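Local atomic coordinates of yuaD protein (Bacillus subtilis, PDB entry 1ORU), a protein that is of uncertain function but, as a MOSC-domain protein, may bind molybdenum and pyridoxal phosphate, possibly in metal-sulfur cluster biosynthesis. Residues K6-K11 against I179-Y184; S70-E75 against E92-N97; E13-A18 against V173-E178. All coordinates share one frame; numbering follows the deposited sequence.

Interaction 1. Residues K6-K11 against I179-Y184; sequences KRMTAK and IEVHSY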
loop_
_atom_site.group_PDB
_atom_site.type_symbol
_atom_site.label_atom_id
_atom_site.label_comp_id
_atom_site.label_asym_id
_atom_site.label_seq_id
_atom_site.Cartn_x
_atom_site.Cartn_y
_atom_site.Cartn_z
ATOM N N LYS A 6 0.851 16.521 5.099
ATOM C CA LYS A 6 1.791 17.635 5.210
ATOM C C LYS A 6 2.634 17.636 3.938
ATOM O O LYS A 6 3.227 16.619 3.576
ATOM C CB LYS A 6 2.695 17.493 6.443
ATOM C CG LYS A 6 3.635 16.297 6.422
ATOM C CD LYS A 6 4.622 16.326 7.594
ATOM C CE LYS A 6 5.439 15.034 7.671
ATOM N NZ LYS A 6 6.450 15.027 8.767
ATOM N N ARG A 7 2.673 18.773 3.254
ATOM C CA ARG A 7 3.432 18.878 2.015
ATOM C C ARG A 7 4.830 19.450 2.173
ATOM O O ARG A 7 5.058 20.359 2.967
ATOM C CB ARG A 7 2.665 19.728 0.999
ATOM C CG ARG A 7 1.432 19.052 0.439
ATOM C CD ARG A 7 0.565 20.040 -0.313
ATOM N NE ARG A 7 0.133 21.122 0.563
ATOM C CZ ARG A 7 -0.696 22.094 0.203
ATOM N NH1 ARG A 7 -1.190 22.125 -1.029
ATOM N NH2 ARG A 7 -1.029 23.036 1.076
HETATM N N MSE A 8 5.774 18.891 1.418
HETATM C CA MSE A 8 7.165 19.331 1.447
HETATM C C MSE A 8 7.790 19.145 0.066
HETATM O O MSE A 8 7.382 18.265 -0.694
HETATM C CB MSE A 8 7.950 18.538 2.496
HETATM C CG MSE A 8 7.900 17.028 2.312
HETATM SE SE MSE A 8 8.607 16.053 3.828
HETATM C CE MSE A 8 6.979 15.888 4.849
ATOM N N THR A 9 8.773 19.982 -0.257
ATOM C CA THR A 9 9.443 19.908 -1.548
ATOM C C THR A 9 10.809 19.247 -1.407
ATOM O O THR A 9 11.544 19.521 -0.456
ATOM C CB THR A 9 9.625 21.317 -2.145
ATOM O OG1 THR A 9 8.336 21.898 -2.382
ATOM C CG2 THR A 9 10.393 21.252 -3.457
ATOM N N ALA A 10 11.126 18.357 -2.343
ATOM C CA ALA A 10 12.414 17.675 -2.360
ATOM C C ALA A 10 12.877 17.600 -3.811
ATOM O O ALA A 10 12.296 18.248 -4.689
ATOM C CB ALA A 10 12.303 16.279 -1.757
ATOM N N LYS A 11 13.901 16.795 -4.067
ATOM C CA LYS A 11 14.458 16.698 -5.404
ATOM C C LYS A 11 14.891 15.298 -5.812
ATOM O O LYS A 11 15.404 14.534 -4.999
ATOM C CB LYS A 11 15.660 17.645 -5.507
ATOM C CG LYS A 11 16.420 17.610 -6.823
ATOM C CD LYS A 11 17.581 18.607 -6.787
ATOM C CE LYS A 11 18.369 18.636 -8.080
ATOM N NZ LYS A 11 19.532 19.572 -7.986
ATOM N N ILE A 179 10.421 17.551 -6.600
ATOM C CA ILE A 179 9.257 16.736 -6.298
ATOM C C ILE A 179 8.451 17.278 -5.128
ATOM O O ILE A 179 8.979 17.963 -4.243
ATOM C CB ILE A 179 9.653 15.270 -6.007
ATOM C CG1 ILE A 179 10.719 15.210 -4.907
ATOM C CG2 ILE A 179 10.150 14.620 -7.284
ATOM C CD1 ILE A 179 11.057 13.791 -4.461
ATOM N N GLU A 180 7.161 16.967 -5.144
ATOM C CA GLU A 180 6.238 17.395 -4.106
ATOM C C GLU A 180 5.881 16.163 -3.288
ATOM O O GLU A 180 5.300 15.219 -3.818
ATOM C CB GLU A 180 4.973 17.964 -4.747
ATOM C CG GLU A 180 4.032 18.656 -3.788
ATOM C CD GLU A 180 4.514 20.039 -3.407
ATOM O OE1 GLU A 180 3.785 20.742 -2.674
ATOM O OE2 GLU A 180 5.621 20.422 -3.848
ATOM N N VAL A 181 6.239 16.163 -2.008
ATOM C CA VAL A 181 5.938 15.022 -1.154
ATOM C C VAL A 181 4.731 15.324 -0.279
ATOM O O VAL A 181 4.693 16.351 0.402
ATOM C CB VAL A 181 7.145 14.662 -0.252
ATOM C CG1 VAL A 181 6.804 13.463 0.637
ATOM C CG2 VAL A 181 8.366 14.353 -1.121
ATOM N N HIS A 182 3.732 14.446 -0.341
ATOM C CA HIS A 182 2.524 14.578 0.466
ATOM C C HIS A 182 2.654 13.489 1.522
ATOM O O HIS A 182 2.354 12.314 1.269
ATOM C CB HIS A 182 1.285 14.364 -0.404
ATOM C CG HIS A 182 1.150 15.369 -1.507
ATOM N ND1 HIS A 182 0.397 16.516 -1.384
ATOM C CD2 HIS A 182 1.721 15.423 -2.733
ATOM C CE1 HIS A 182 0.510 17.235 -2.487
ATOM N NE2 HIS A 182 1.310 16.594 -3.322
ATOM N N SER A 183 3.140 13.884 2.695
ATOM C CA SER A 183 3.373 12.956 3.796
ATOM C C SER A 183 2.107 12.641 4.585
ATOM O O SER A 183 1.491 13.529 5.178
ATOM C CB SER A 183 4.452 13.527 4.720
ATOM O OG SER A 183 4.931 12.550 5.625
ATOM N N TYR A 184 1.728 11.365 4.590
ATOM C CA TYR A 184 0.530 10.910 5.290
ATOM C C TYR A 184 0.684 10.986 6.807
ATOM O O TYR A 184 1.738 10.643 7.351
ATOM C CB TYR A 184 0.205 9.472 4.882
ATOM C CG TYR A 184 -1.024 8.896 5.556
ATOM C CD1 TYR A 184 -2.291 9.434 5.321
ATOM C CD2 TYR A 184 -0.922 7.806 6.422
ATOM C CE1 TYR A 184 -3.426 8.898 5.933
ATOM C CE2 TYR A 184 -2.053 7.263 7.038
ATOM C CZ TYR A 184 -3.300 7.813 6.787
ATOM O OH TYR A 184 -4.420 7.277 7.386
HETATM O O HOH W 1 5.562 21.630 -0.898
#
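With CG swung between its backbone N and carbonyl carbon (chi1 65°), Lys6 lays an otherwise extended chain against Ser183, whereas Arg7 holds CG beside its own backbone N (chi1 -71°), which sends the chain the same way as His182 and lays CG and CD along its ND1-CE1 side. Lys6 CG comes within 3.4 Å of Ser183 CB, tight for two carbons, and Lys6 CE passes 3.3 Å from Ser183 OG; a residue as small as serine lets the long aliphatic chain lie this low over the strand. On the other face Arg7 CG stands 3.3 Å from His182 ND1, reaching the imidazole obliquely. The methylenes do the touching while the guanidinium extends beyond, its plane 41° from that of the ring. Arg7 NE stays 4.9 Å from Glu180 OE1, close enough for a probable weak attraction, though the charged atoms are not in contact.

All this decorates an antiparallel ladder between strands 5-17 and 178-184 in the large mixed sheet of the MOSC fold. Its hydrogen-bonded pairs are Lys6 with Ser183, Met8 with Val181 and Ala10 with Ile179; the bond from Val181 N to Met8 O measures 2.7 Å. Met8, here selenomethionine, slants over Val181, its CG 3.6 Å from Val181 CB. Buried Ala10 leaves room for its bulkier neighbour, with Ala10 CB 3.7 Å from Ile179 CG1. The polar Thr9 and Glu180 suit the face of Arg7: a water bridges Thr9 OG1 and Glu180 OE1, donating to the carboxylate at 2.7 Å. On that same face His182 packs against Met56 of the second subunit.

Interaction 2. Residues S70-E75 against E92-N97; sequences SIVSIE and EWLGAN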
loop_
_atom_site.group_PDB
_atom_site.type_symbol
_atom_site.label_atom_id
_atom_site.label_comp_id
_atom_site.label_asym_id
_atom_site.label_seq_id
_atom_site.Cartn_x
_atom_site.Cartn_y
_atom_site.Cartn_z
ATOM N N SER A 70 11.767 1.641 -6.556
ATOM C CA SER A 70 12.589 1.691 -5.358
ATOM C C SER A 70 13.212 3.073 -5.226
ATOM O O SER A 70 13.781 3.591 -6.188
ATOM C CB SER A 70 13.689 0.631 -5.440
ATOM O OG SER A 70 14.528 0.692 -4.306
ATOM N N ILE A 71 13.098 3.666 -4.038
ATOM C CA ILE A 71 13.649 4.997 -3.797
ATOM C C ILE A 71 14.582 5.052 -2.584
ATOM O O ILE A 71 14.310 4.440 -1.551
ATOM C CB ILE A 71 12.533 6.041 -3.543
ATOM C CG1 ILE A 71 11.489 5.990 -4.660
ATOM C CG2 ILE A 71 13.144 7.437 -3.444
ATOM C CD1 ILE A 71 10.365 6.999 -4.475
ATOM N N VAL A 72 15.683 5.786 -2.726
ATOM C CA VAL A 72 16.632 5.978 -1.629
ATOM C C VAL A 72 16.967 7.465 -1.594
ATOM O O VAL A 72 16.817 8.163 -2.596
ATOM C CB VAL A 72 17.959 5.183 -1.827
ATOM C CG1 VAL A 72 17.671 3.699 -1.912
ATOM C CG2 VAL A 72 18.697 5.663 -3.073
ATOM N N SER A 73 17.407 7.961 -0.448
ATOM C CA SER A 73 17.770 9.362 -0.372
ATOM C C SER A 73 19.287 9.437 -0.257
ATOM O O SER A 73 19.919 8.568 0.354
ATOM C CB SER A 73 17.103 10.038 0.828
ATOM O OG SER A 73 17.891 9.935 1.996
ATOM N N ILE A 74 19.867 10.461 -0.870
ATOM C CA ILE A 74 21.312 10.657 -0.830
ATOM C C ILE A 74 21.763 10.757 0.626
ATOM O O ILE A 74 22.794 10.193 1.007
ATOM C CB ILE A 74 21.722 11.957 -1.569
ATOM C CG1 ILE A 74 21.385 11.844 -3.062
ATOM C CG2 ILE A 74 23.208 12.246 -1.345
ATOM C CD1 ILE A 74 22.057 10.681 -3.769
ATOM N N GLU A 75 20.986 11.475 1.437
ATOM C CA GLU A 75 21.318 11.647 2.845
ATOM C C GLU A 75 21.416 10.318 3.595
ATOM O O GLU A 75 22.378 10.091 4.333
ATOM C CB GLU A 75 20.291 12.540 3.545
ATOM C CG GLU A 75 20.251 13.989 3.084
ATOM C CD GLU A 75 19.371 14.198 1.864
ATOM O OE1 GLU A 75 18.480 13.357 1.621
ATOM O OE2 GLU A 75 19.556 15.215 1.159
ATOM N N GLU A 92 22.870 3.050 -7.261
ATOM C CA GLU A 92 22.897 1.957 -8.233
ATOM C C GLU A 92 23.157 0.605 -7.580
ATOM O O GLU A 92 22.549 -0.406 -7.945
ATOM C CB GLU A 92 23.975 2.204 -9.295
ATOM C CG GLU A 92 23.742 3.431 -10.159
ATOM C CD GLU A 92 24.537 4.640 -9.700
ATOM O OE1 GLU A 92 24.510 4.957 -8.493
ATOM O OE2 GLU A 92 25.180 5.283 -10.559
ATOM N N TRP A 93 24.075 0.594 -6.621
ATOM C CA TRP A 93 24.432 -0.633 -5.925
ATOM C C TRP A 93 23.252 -1.199 -5.145
ATOM O O TRP A 93 23.174 -2.409 -4.912
ATOM C CB TRP A 93 25.585 -0.376 -4.960
ATOM C CG TRP A 93 26.809 0.202 -5.598
ATOM C CD1 TRP A 93 27.096 0.266 -6.933
ATOM C CD2 TRP A 93 27.928 0.774 -4.919
ATOM N NE1 TRP A 93 28.330 0.843 -7.126
ATOM C CE2 TRP A 93 28.862 1.164 -5.905
ATOM C CE3 TRP A 93 28.236 0.994 -3.570
ATOM C CZ2 TRP A 93 30.082 1.766 -5.584
ATOM C CZ3 TRP A 93 29.448 1.591 -3.250
ATOM C CH2 TRP A 93 30.357 1.970 -4.255
ATOM N N LEU A 94 22.341 -0.321 -4.740
ATOM C CA LEU A 94 21.173 -0.743 -3.977
ATOM C C LEU A 94 19.982 -1.013 -4.891
ATOM O O LEU A 94 18.882 -1.309 -4.421
ATOM C CB LEU A 94 20.808 0.327 -2.945
ATOM C CG LEU A 94 21.914 0.731 -1.964
ATOM C CD1 LEU A 94 21.408 1.836 -1.042
ATOM C CD2 LEU A 94 22.354 -0.469 -1.155
ATOM N N GLY A 95 20.207 -0.911 -6.197
ATOM C CA GLY A 95 19.147 -1.150 -7.162
ATOM C C GLY A 95 18.039 -0.110 -7.138
ATOM O O GLY A 95 16.895 -0.397 -7.501
ATOM N N ALA A 96 18.368 1.102 -6.710
ATOM C CA ALA A 96 17.370 2.168 -6.646
ATOM C C ALA A 96 17.005 2.692 -8.035
ATOM O O ALA A 96 17.826 2.674 -8.950
ATOM C CB ALA A 96 17.887 3.310 -5.784
ATOM N N ASN A 97 15.767 3.155 -8.180
ATOM C CA ASN A 97 15.295 3.715 -9.443
ATOM C C ASN A 97 15.299 5.232 -9.333
ATOM O O ASN A 97 15.393 5.942 -10.333
ATOM C CB ASN A 97 13.880 3.235 -9.750
ATOM C CG ASN A 97 13.814 1.744 -9.962
ATOM O OD1 ASN A 97 14.442 1.207 -10.883
ATOM N ND2 ASN A 97 13.068 1.059 -9.110
HETATM O O HOH W 2 16.946 0.588 -3.717
#
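Ser70 meets the 92-97 loop with both its backbone and its side chain. Its carbonyl O accepts a hydrogen bond from Asn97 N at 2.8 Å, fairly straight at the hydrogen (161°) though the donor is tilted 28° from the carbonyl plane. Ser70 CB, directed at the loop, lies 3.9 Å from Gly95 O, and Ser70 OG extends over Ala96, 4.0 Å from Ala96 CA. A water donates to Leu94 O at 2.8 Å; its contact with Ser70 OG is doubtfully short. Serine suits this place by its small size, which lets the strand come close to the backbone of Gly95 and Ala96.

Two residues on, Val72 also points to the loop and supplies the apolar half of the contact. Here strand 69-73, helix 74-84 and strand 98-101 form a beta-alpha-beta crossover with parallel neighbouring strands, and the loop 92-97 carries the chain into the second strand. Ser73, the N-cap residue, begins the helix by accepting a bond from Glu76 N at its OG.

Both branches of Val72 straddle the methyl of Ala96: Val72 CG2 is 3.7 Å from Ala96 CB and Val72 CG1 3.9 Å from it. Alanine's single carbon suits this buried spot, as it fills the fork of the valine while the backbone stays near the strand. Leu94 adds a looser touch, its CD1 4.3 Å from Val72 CG1. Gly95, with positive phi (68°), turns the chain between Leu94 and Ala96. Ala96 O accepts a bond from Thr25 OG1, and Leu94 O one from Arg161 NH2.

Interaction 3. Residues E13-A18 against V173-E178; sequences EGLYIA and VYTGDE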
loop_
_atom_site.group_PDB
_atom_site.type_symbol
_atom_site.label_atom_id
_atom_site.label_comp_id
_atom_site.label_asym_id
_atom_site.label_seq_id
_atom_site.Cartn_x
_atom_site.Cartn_y
_atom_site.Cartn_z
ATOM N N GLU A 13 17.522 13.570 -7.439
ATOM C CA GLU A 13 18.909 13.765 -7.871
ATOM C C GLU A 13 19.302 12.828 -9.000
ATOM O O GLU A 13 20.057 13.211 -9.895
ATOM C CB GLU A 13 19.885 13.544 -6.710
ATOM C CG GLU A 13 19.826 14.571 -5.604
ATOM C CD GLU A 13 20.404 15.924 -6.005
ATOM O OE1 GLU A 13 20.940 16.054 -7.129
ATOM O OE2 GLU A 13 20.326 16.859 -5.183
ATOM N N GLY A 14 18.797 11.599 -8.949
ATOM C CA GLY A 14 19.132 10.634 -9.978
ATOM C C GLY A 14 18.026 9.648 -10.287
ATOM O O GLY A 14 17.201 9.334 -9.426
ATOM N N LEU A 15 18.006 9.176 -11.530
ATOM C CA LEU A 15 17.022 8.202 -11.994
ATOM C C LEU A 15 17.830 7.034 -12.556
ATOM O O LEU A 15 18.870 7.247 -13.193
ATOM C CB LEU A 15 16.145 8.810 -13.089
ATOM C CG LEU A 15 15.386 10.085 -12.718
ATOM C CD1 LEU A 15 14.617 10.575 -13.939
ATOM C CD2 LEU A 15 14.435 9.819 -11.543
ATOM N N TYR A 16 17.364 5.808 -12.331
ATOM C CA TYR A 16 18.100 4.631 -12.790
ATOM C C TYR A 16 17.171 3.493 -13.201
ATOM O O TYR A 16 16.057 3.367 -12.689
ATOM C CB TYR A 16 19.008 4.118 -11.669
ATOM C CG TYR A 16 19.708 5.193 -10.871
ATOM C CD1 TYR A 16 21.035 5.529 -11.127
ATOM C CD2 TYR A 16 19.044 5.859 -9.841
ATOM C CE1 TYR A 16 21.684 6.504 -10.369
ATOM C CE2 TYR A 16 19.681 6.831 -9.080
ATOM C CZ TYR A 16 20.998 7.149 -9.345
ATOM O OH TYR A 16 21.628 8.108 -8.584
ATOM N N ILE A 17 17.645 2.644 -14.107
ATOM C CA ILE A 17 16.843 1.520 -14.560
ATOM C C ILE A 17 17.645 0.224 -14.543
ATOM O O ILE A 17 18.864 0.235 -14.732
ATOM C CB ILE A 17 16.324 1.748 -15.996
ATOM C CG1 ILE A 17 15.282 0.685 -16.351
ATOM C CG2 ILE A 17 17.485 1.687 -16.984
ATOM C CD1 ILE A 17 14.639 0.887 -17.712
ATOM N N ALA A 18 16.954 -0.885 -14.296
ATOM C CA ALA A 18 17.572 -2.209 -14.294
ATOM C C ALA A 18 17.083 -2.820 -15.602
ATOM O O ALA A 18 16.025 -3.445 -15.640
ATOM C CB ALA A 18 17.076 -3.025 -13.102
ATOM N N VAL A 173 9.577 11.299 -15.854
ATOM C CA VAL A 173 10.336 11.939 -14.786
ATOM C C VAL A 173 11.728 12.219 -15.346
ATOM O O VAL A 173 12.250 11.436 -16.148
ATOM C CB VAL A 173 10.393 11.054 -13.510
ATOM C CG1 VAL A 173 8.984 10.910 -12.934
ATOM C CG2 VAL A 173 10.957 9.671 -13.832
ATOM N N TYR A 174 12.311 13.341 -14.930
ATOM C CA TYR A 174 13.610 13.779 -15.434
ATOM C C TYR A 174 14.618 14.071 -14.331
ATOM O O TYR A 174 14.248 14.466 -13.230
ATOM C CB TYR A 174 13.408 15.042 -16.275
ATOM C CG TYR A 174 12.312 14.908 -17.318
ATOM C CD1 TYR A 174 12.594 14.428 -18.598
ATOM C CD2 TYR A 174 10.992 15.246 -17.016
ATOM C CE1 TYR A 174 11.583 14.291 -19.558
ATOM C CE2 TYR A 174 9.974 15.113 -17.963
ATOM C CZ TYR A 174 10.276 14.635 -19.234
ATOM O OH TYR A 174 9.269 14.499 -20.176
ATOM N N THR A 175 15.897 13.891 -14.641
ATOM C CA THR A 175 16.965 14.149 -13.673
ATOM C C THR A 175 16.863 15.573 -13.112
ATOM O O THR A 175 16.703 16.534 -13.865
ATOM C CB THR A 175 18.352 13.985 -14.331
ATOM O OG1 THR A 175 18.455 12.678 -14.910
ATOM C CG2 THR A 175 19.458 14.166 -13.301
ATOM N N GLY A 176 16.949 15.705 -11.792
ATOM C CA GLY A 176 16.877 17.020 -11.174
ATOM C C GLY A 176 15.481 17.556 -10.904
ATOM O O GLY A 176 15.327 18.659 -10.372
ATOM N N ASP A 177 14.459 16.792 -11.276
ATOM C CA ASP A 177 13.080 17.206 -11.048
ATOM C C ASP A 177 12.826 17.560 -9.593
ATOM O O ASP A 177 13.269 16.855 -8.687
ATOM C CB ASP A 177 12.103 16.083 -11.418
ATOM C CG ASP A 177 11.681 16.118 -12.869
ATOM O OD1 ASP A 177 12.102 17.046 -13.595
ATOM O OD2 ASP A 177 10.914 15.212 -13.277
ATOM N N GLU A 178 12.102 18.650 -9.376
ATOM C CA GLU A 178 11.738 19.043 -8.024
ATOM C C GLU A 178 10.484 18.209 -7.751
ATOM O O GLU A 178 9.589 18.132 -8.597
ATOM C CB GLU A 178 11.411 20.535 -7.977
ATOM C CG GLU A 178 11.508 21.144 -6.591
ATOM C CD GLU A 178 11.246 22.639 -6.592
ATOM O OE1 GLU A 178 10.093 23.042 -6.862
ATOM O OE2 GLU A 178 12.193 23.408 -6.330
HETATM O O HOH W 3 19.553 10.622 -13.517
#
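A classic beta bulge and a type II beta turn come together where Leu15 and Thr175 meet across this contact. In strand 5-17, Glu13 and Gly14 both lie opposite Ala99, which makes the bulge; the turn runs from Tyr174 to Asp177 and joins strand 171-174 to strand 178-184 in the MOSC domain. The turn closes with Asp177 N donating to Tyr174 O at 3.0 Å. Asp177 OD2 reaches back to accept from Tyr174 N at 2.9 Å, a nearly straight bond (168°) that meets the oxygen from above the carboxylate plane, so the aspartate fastens the turn a second time. Gly176 occupies the third position with phi at 85°, where a CB would be jammed against the preceding carbonyl O.

No direct hydrogen bond joins the two segments; one leucine carries most of the contact. In Leu15 the first torsion brings CG beside the backbone N, and an extended chi2 of 178° carries CD1 on to the start of the turn, 3.4 Å from Val173 O. The same methyl packs 3.8 Å from Val173 CG2. A branched, wholly apolar side chain suits this buried place, because Leu31 of strand 30-33 touches both Leu15 and Val173 and Val98 touches Leu15 as well.

The more exposed side of the contact is polar. Glu13 turns its side chain away from the turn and its OE2 hydrogen-bonds Ser101 OG, while its backbone faces Thr175. A water accepts from Leu15 N at 2.9 Å and lies 2.7 Å from Thr175 OG1, linking bulged strand and turn; Thr175 OG1 also hydrogen-bonds Asp29 O. Threonine serves both sides, since its other branch, CG2, sits 3.6 Å from Glu13 O.

From the N terminus, the long strand 5-17 enters two contacts in succession: its first half waits for strand 178-184 in interaction 1, its second half for the turn after strand 171-174 in interaction 3. The chain then passes through interaction 2, whose short loop holds helix 74-84, before returning to close the other two. Interaction 2 is therefore nested inside interaction 3, and that inside interaction 1; none cross. Interactions 1 and 3 touch where Thr9 and Ala10 meet Glu178. Interactions 2 and 3 join where Asn97 O probably accepts a hydrogen bond from Tyr16 N, so the crossover is tied to strand 5-17 and, through it, to the C-terminal strand.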